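Local coordinates for protein transcriptional regulator, MarR family, putative (Bacillus cereus, PDB 3BJA) that probably binds DNA as a winged helix-turn-helix transcription factor of the MarR family and so regulates gene expression, at residues Ser32-Gly37 / Glu55-Val60; Ile39-Lys44 / Ser51-Asn56. All blocks are in the same frame, centred on the assembly; numbering follows the deposited sequence.

Contact 1: Ser32-Gly37 / Glu55-Val60; sequences SYVQFG and ENMGCV
Gln-35 OE1 receives a sound hydrogen bond from Ser-32 N at the start of helix 33-44, where Val-34 and Gly-37 of the same first turns meet Met-57, a selenomethionine. The donor Ser-32 N lies 2.9 Å from Gln-35 OE1, with an N-H...O angle of 152°, and sits in the carbonyl plane of the amide. Ser-32 OG is a second donor to the same oxygen, tilted 23° from that plane; its separation from Gln-35 OE1, 2.5 Å, is doubtfully short. Ser-32 is the N-cap and Gln-35 the third residue of helix 33-44, so the bond from Ser-32 N is one half of a capping box. The reciprocal half is not made, because Ser-32 OG is 4.1 Å from Gln-35 N.

Helix 33-44 opens the winged helix-turn-helix domain, and Met-57 is where the chain leaves helical geometry after helix 50-56, in the turn leading to helix 64-73. The contact therefore joins the start of one helix to the turn of the helix-turn-helix motif. It buries just 109 Å², and Met-57 supplies most of its own side of it. The side chain of Met-57 is bent at both chi2 (-57°) and chi3, which brings its end nearer to helix 33-44. Its methyl CE reaches Val-34 O at 4.0 Å and grazes Val-34 CG2 at 4.5 Å, while Met-57 SE lies 4.2 Å from Gly-37 C. Gly-37 thus meets the selenium with bare backbone, and the meeting is wholly van der Waals. Val-34 also packs on Pro-61 and Met-67, and Met-57 on Val-38. Nearby, Tyr-33 packs against Cys-59 of the second subunit, which places this edge of the domain at the dimer interface.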
# COMPACT_ATOMS: atom_id res chain seq x y z
N SER A 32 1.67 -11.99 7.03
CA SER A 32 1.21 -11.26 5.82
C SER A 32 2.37 -10.42 5.34
O SER A 32 3.44 -10.42 5.97
CB SER A 32 0.01 -10.38 6.16
OG SER A 32 0.43 -9.28 6.95
N TYR A 33 2.16 -9.68 4.24
CA TYR A 33 3.22 -8.82 3.67
C TYR A 33 3.82 -7.85 4.72
O TYR A 33 5.03 -7.66 4.76
CB TYR A 33 2.77 -8.06 2.38
CG TYR A 33 1.72 -6.96 2.57
CD1 TYR A 33 0.35 -7.25 2.54
CD2 TYR A 33 2.11 -5.62 2.80
CE1 TYR A 33 -0.64 -6.24 2.74
CE2 TYR A 33 1.14 -4.60 3.01
CZ TYR A 33 -0.24 -4.92 2.96
OH TYR A 33 -1.23 -3.95 3.16
N VAL A 34 2.96 -7.29 5.59
CA VAL A 34 3.43 -6.33 6.62
C VAL A 34 4.44 -6.97 7.60
O VAL A 34 5.52 -6.40 7.82
CB VAL A 34 2.26 -5.52 7.30
CG1 VAL A 34 1.24 -6.42 7.95
CG2 VAL A 34 2.80 -4.51 8.31
N GLN A 35 4.17 -8.18 8.09
CA GLN A 35 5.11 -8.87 9.02
C GLN A 35 6.37 -9.33 8.27
O GLN A 35 7.48 -9.20 8.79
CB GLN A 35 4.47 -10.05 9.75
CG GLN A 35 3.37 -9.67 10.73
CD GLN A 35 2.05 -9.32 10.08
OE1 GLN A 35 1.70 -9.88 9.05
NE2 GLN A 35 1.31 -8.39 10.68
N PHE A 36 6.17 -9.84 7.07
CA PHE A 36 7.27 -10.22 6.18
C PHE A 36 8.23 -9.03 5.97
O PHE A 36 9.43 -9.18 6.17
CB PHE A 36 6.71 -10.74 4.85
CG PHE A 36 7.74 -11.10 3.83
CD1 PHE A 36 8.48 -12.28 3.96
CD2 PHE A 36 7.97 -10.28 2.72
CE1 PHE A 36 9.45 -12.63 3.02
CE2 PHE A 36 8.94 -10.62 1.76
CZ PHE A 36 9.67 -11.80 1.91
N GLY A 37 7.67 -7.86 5.64
CA GLY A 37 8.43 -6.62 5.47
C GLY A 37 9.34 -6.29 6.64
O GLY A 37 10.54 -6.03 6.44
N GLU A 55 10.77 4.38 9.68
CA GLU A 55 11.40 5.07 8.54
C GLU A 55 11.78 4.07 7.42
O GLU A 55 11.41 4.27 6.25
CB GLU A 55 12.61 5.90 9.01
CG GLU A 55 12.18 7.09 9.92
CD GLU A 55 13.31 7.76 10.72
OE1 GLU A 55 14.46 7.23 10.80
OE2 GLU A 55 13.01 8.82 11.31
N ASN A 56 12.47 2.99 7.81
CA ASN A 56 12.87 1.91 6.89
C ASN A 56 11.70 1.09 6.32
O ASN A 56 11.92 0.34 5.37
CB ASN A 56 13.89 0.96 7.53
CG ASN A 56 15.22 1.63 7.83
OD1 ASN A 56 15.33 2.86 7.84
ND2 ASN A 56 16.23 0.82 8.14
N MSE A 57 10.50 1.19 6.90
CA MSE A 57 9.31 0.57 6.32
C MSE A 57 8.96 1.42 5.10
O MSE A 57 8.74 2.63 5.25
CB MSE A 57 8.08 0.51 7.27
CG MSE A 57 8.10 -0.58 8.37
SE MSE A 57 8.26 -2.41 7.68
CE MSE A 57 6.54 -2.63 6.78
N GLY A 58 8.97 0.80 3.91
CA GLY A 58 8.61 1.46 2.64
C GLY A 58 7.21 2.07 2.71
O GLY A 58 6.97 3.18 2.19
N CYS A 59 6.31 1.31 3.34
CA CYS A 59 4.95 1.72 3.65
C CYS A 59 4.69 1.37 5.14
O CYS A 59 4.80 0.20 5.52
CB CYS A 59 3.98 0.99 2.74
SG CYS A 59 2.28 1.46 2.96
N VAL A 60 4.37 2.38 5.96
CA VAL A 60 4.11 2.23 7.40
C VAL A 60 2.61 2.02 7.67
O VAL A 60 1.81 2.85 7.23
CB VAL A 60 4.55 3.49 8.20
CG1 VAL A 60 4.36 3.29 9.71
CG2 VAL A 60 5.99 3.85 7.89

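Contact 2: Ile39-Lys44 / Ser51-Asn56; sequences IQVLAK and SKLIEN
Val-41 and Leu-53 make the closest apolar contact: Val-41 CG1 lies 3.5 Å from Leu-53 CD1, the two side chains meeting at a slant. That same Leu-53 CD1 methyl is flanked by Leu-42 CD2 at 4.2 Å, so one branch of the leucine touches two successive residues of segment 39-44. Leu-53 CG stands opposite the backbone N about the first torsion (chi1 178°), and the end of the side chain comes nearer the facing helix than its base does.

The short helical segments approach to 10.4 Å between axes, with 119° between their N-to-C directions. In the winged helix-turn-helix fold this is where helix 33-44 leans on helix 50-56, the first helix of the helix-turn-helix pair. Leu-53 also packs on Met-64 of the second, helix 64-73, and Leu-42 reaches Val-91 and Leu-93 on strand 89-93 of the wing.

Mixed contacts involve the partly exposed Val-41 and Asn-56. Val-41 CG1 rests 3.8 Å from Asn-56 CB, and its other methyl, Val-41 CG2, is 3.7 Å from Asn-56 O; the asparagine thus offers aliphatic carbon and main-chain oxygen to the valine, and its amide is not bonded across the interface. As modelled, Asn-56 OD1 sits 3.0 Å from Lys-52 O, two acceptors facing each other, which leaves the orientation of that amide doubtful.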
# COMPACT_ATOMS: atom_id res chain seq x y z
N ILE A 39 10.39 -8.34 9.02
CA ILE A 39 11.44 -9.40 9.09
C ILE A 39 12.60 -9.12 8.11
O ILE A 39 13.76 -9.23 8.48
CB ILE A 39 10.82 -10.83 8.90
CG1 ILE A 39 9.99 -11.20 10.14
CG2 ILE A 39 11.88 -11.88 8.62
CD1 ILE A 39 9.16 -12.45 9.98
N GLN A 40 12.26 -8.73 6.88
CA GLN A 40 13.26 -8.35 5.86
C GLN A 40 14.05 -7.14 6.34
O GLN A 40 15.29 -7.19 6.38
CB GLN A 40 12.61 -8.09 4.47
CG GLN A 40 11.92 -9.31 3.83
CD GLN A 40 12.87 -10.50 3.59
OE1 GLN A 40 14.07 -10.32 3.36
NE2 GLN A 40 12.33 -11.72 3.63
N VAL A 41 13.35 -6.07 6.77
CA VAL A 41 14.02 -4.86 7.29
C VAL A 41 14.95 -5.19 8.47
O VAL A 41 16.13 -4.81 8.44
CB VAL A 41 13.02 -3.77 7.72
CG1 VAL A 41 13.71 -2.67 8.58
CG2 VAL A 41 12.30 -3.19 6.49
N LEU A 42 14.44 -5.93 9.46
CA LEU A 42 15.23 -6.29 10.66
C LEU A 42 16.37 -7.30 10.45
O LEU A 42 17.22 -7.44 11.33
CB LEU A 42 14.32 -6.79 11.80
CG LEU A 42 13.38 -5.80 12.50
CD1 LEU A 42 12.55 -6.58 13.51
CD2 LEU A 42 14.12 -4.65 13.19
N ALA A 43 16.36 -8.05 9.35
CA ALA A 43 17.46 -8.98 9.05
C ALA A 43 18.66 -8.19 8.52
O ALA A 43 19.79 -8.41 8.99
CB ALA A 43 17.04 -10.03 8.07
N LYS A 44 18.39 -7.28 7.55
CA LYS A 44 19.43 -6.42 6.90
C LYS A 44 20.12 -5.51 7.91
O LYS A 44 21.34 -5.55 8.06
CB LYS A 44 18.85 -5.54 5.77
CG LYS A 44 18.28 -6.30 4.57
N SER A 51 11.70 4.03 15.67
CA SER A 51 11.64 5.12 14.69
C SER A 51 12.36 4.69 13.42
O SER A 51 11.77 4.77 12.35
CB SER A 51 12.21 6.43 15.26
OG SER A 51 11.46 6.86 16.38
N LYS A 52 13.61 4.21 13.54
CA LYS A 52 14.37 3.68 12.37
C LYS A 52 13.60 2.63 11.58
O LYS A 52 13.67 2.63 10.35
CB LYS A 52 15.77 3.13 12.72
CG LYS A 52 16.94 4.01 12.27
CD LYS A 52 17.11 3.94 10.74
CE LYS A 52 18.18 4.89 10.24
NZ LYS A 52 18.23 4.92 8.75
N LEU A 53 12.91 1.74 12.29
CA LEU A 53 12.08 0.70 11.67
C LEU A 53 10.92 1.36 10.92
O LEU A 53 10.69 1.02 9.78
CB LEU A 53 11.57 -0.32 12.70
CG LEU A 53 10.64 -1.45 12.23
CD1 LEU A 53 11.32 -2.28 11.13
CD2 LEU A 53 10.23 -2.31 13.40
N ILE A 54 10.23 2.31 11.55
CA ILE A 54 9.11 3.04 10.89
C ILE A 54 9.59 3.75 9.60
O ILE A 54 8.93 3.69 8.57
CB ILE A 54 8.41 4.03 11.86
CG1 ILE A 54 7.67 3.28 12.98
CG2 ILE A 54 7.40 4.90 11.12
CD1 ILE A 54 7.42 4.10 14.24
N GLU A 55 10.77 4.38 9.68
CA GLU A 55 11.40 5.07 8.54
C GLU A 55 11.78 4.07 7.42
O GLU A 55 11.41 4.27 6.25
CB GLU A 55 12.61 5.90 9.01
CG GLU A 55 12.18 7.09 9.92
CD GLU A 55 13.31 7.76 10.72
OE1 GLU A 55 14.46 7.23 10.80
OE2 GLU A 55 13.01 8.82 11.31
N ASN A 56 12.47 2.99 7.81
CA ASN A 56 12.87 1.91 6.89
C ASN A 56 11.70 1.09 6.32
O ASN A 56 11.92 0.34 5.37
CB ASN A 56 13.89 0.96 7.53
CG ASN A 56 15.22 1.63 7.83
OD1 ASN A 56 15.33 2.86 7.84
ND2 ASN A 56 16.23 0.82 8.14

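Both contacts join helix 33-44 to the helix 50-56 region, contact 1 near the start of the first helix and contact 2 toward its end, with centres about 8 Å apart. Contact 2 is the larger, at 187 Å² against 109 Å², and two of its four touching residues are buried; contact 1 is a surface contact with none. Branched aliphatic methyls dominate contact 2, whereas in contact 1 a bent selenomethionine side chain meets mainly backbone. The two adjoin where Met-57 SE comes within 4.3 Å of Val-41 CG2. Contact 1 lies beside the second subunit, while contact 2 packs inside its own chain toward the wing.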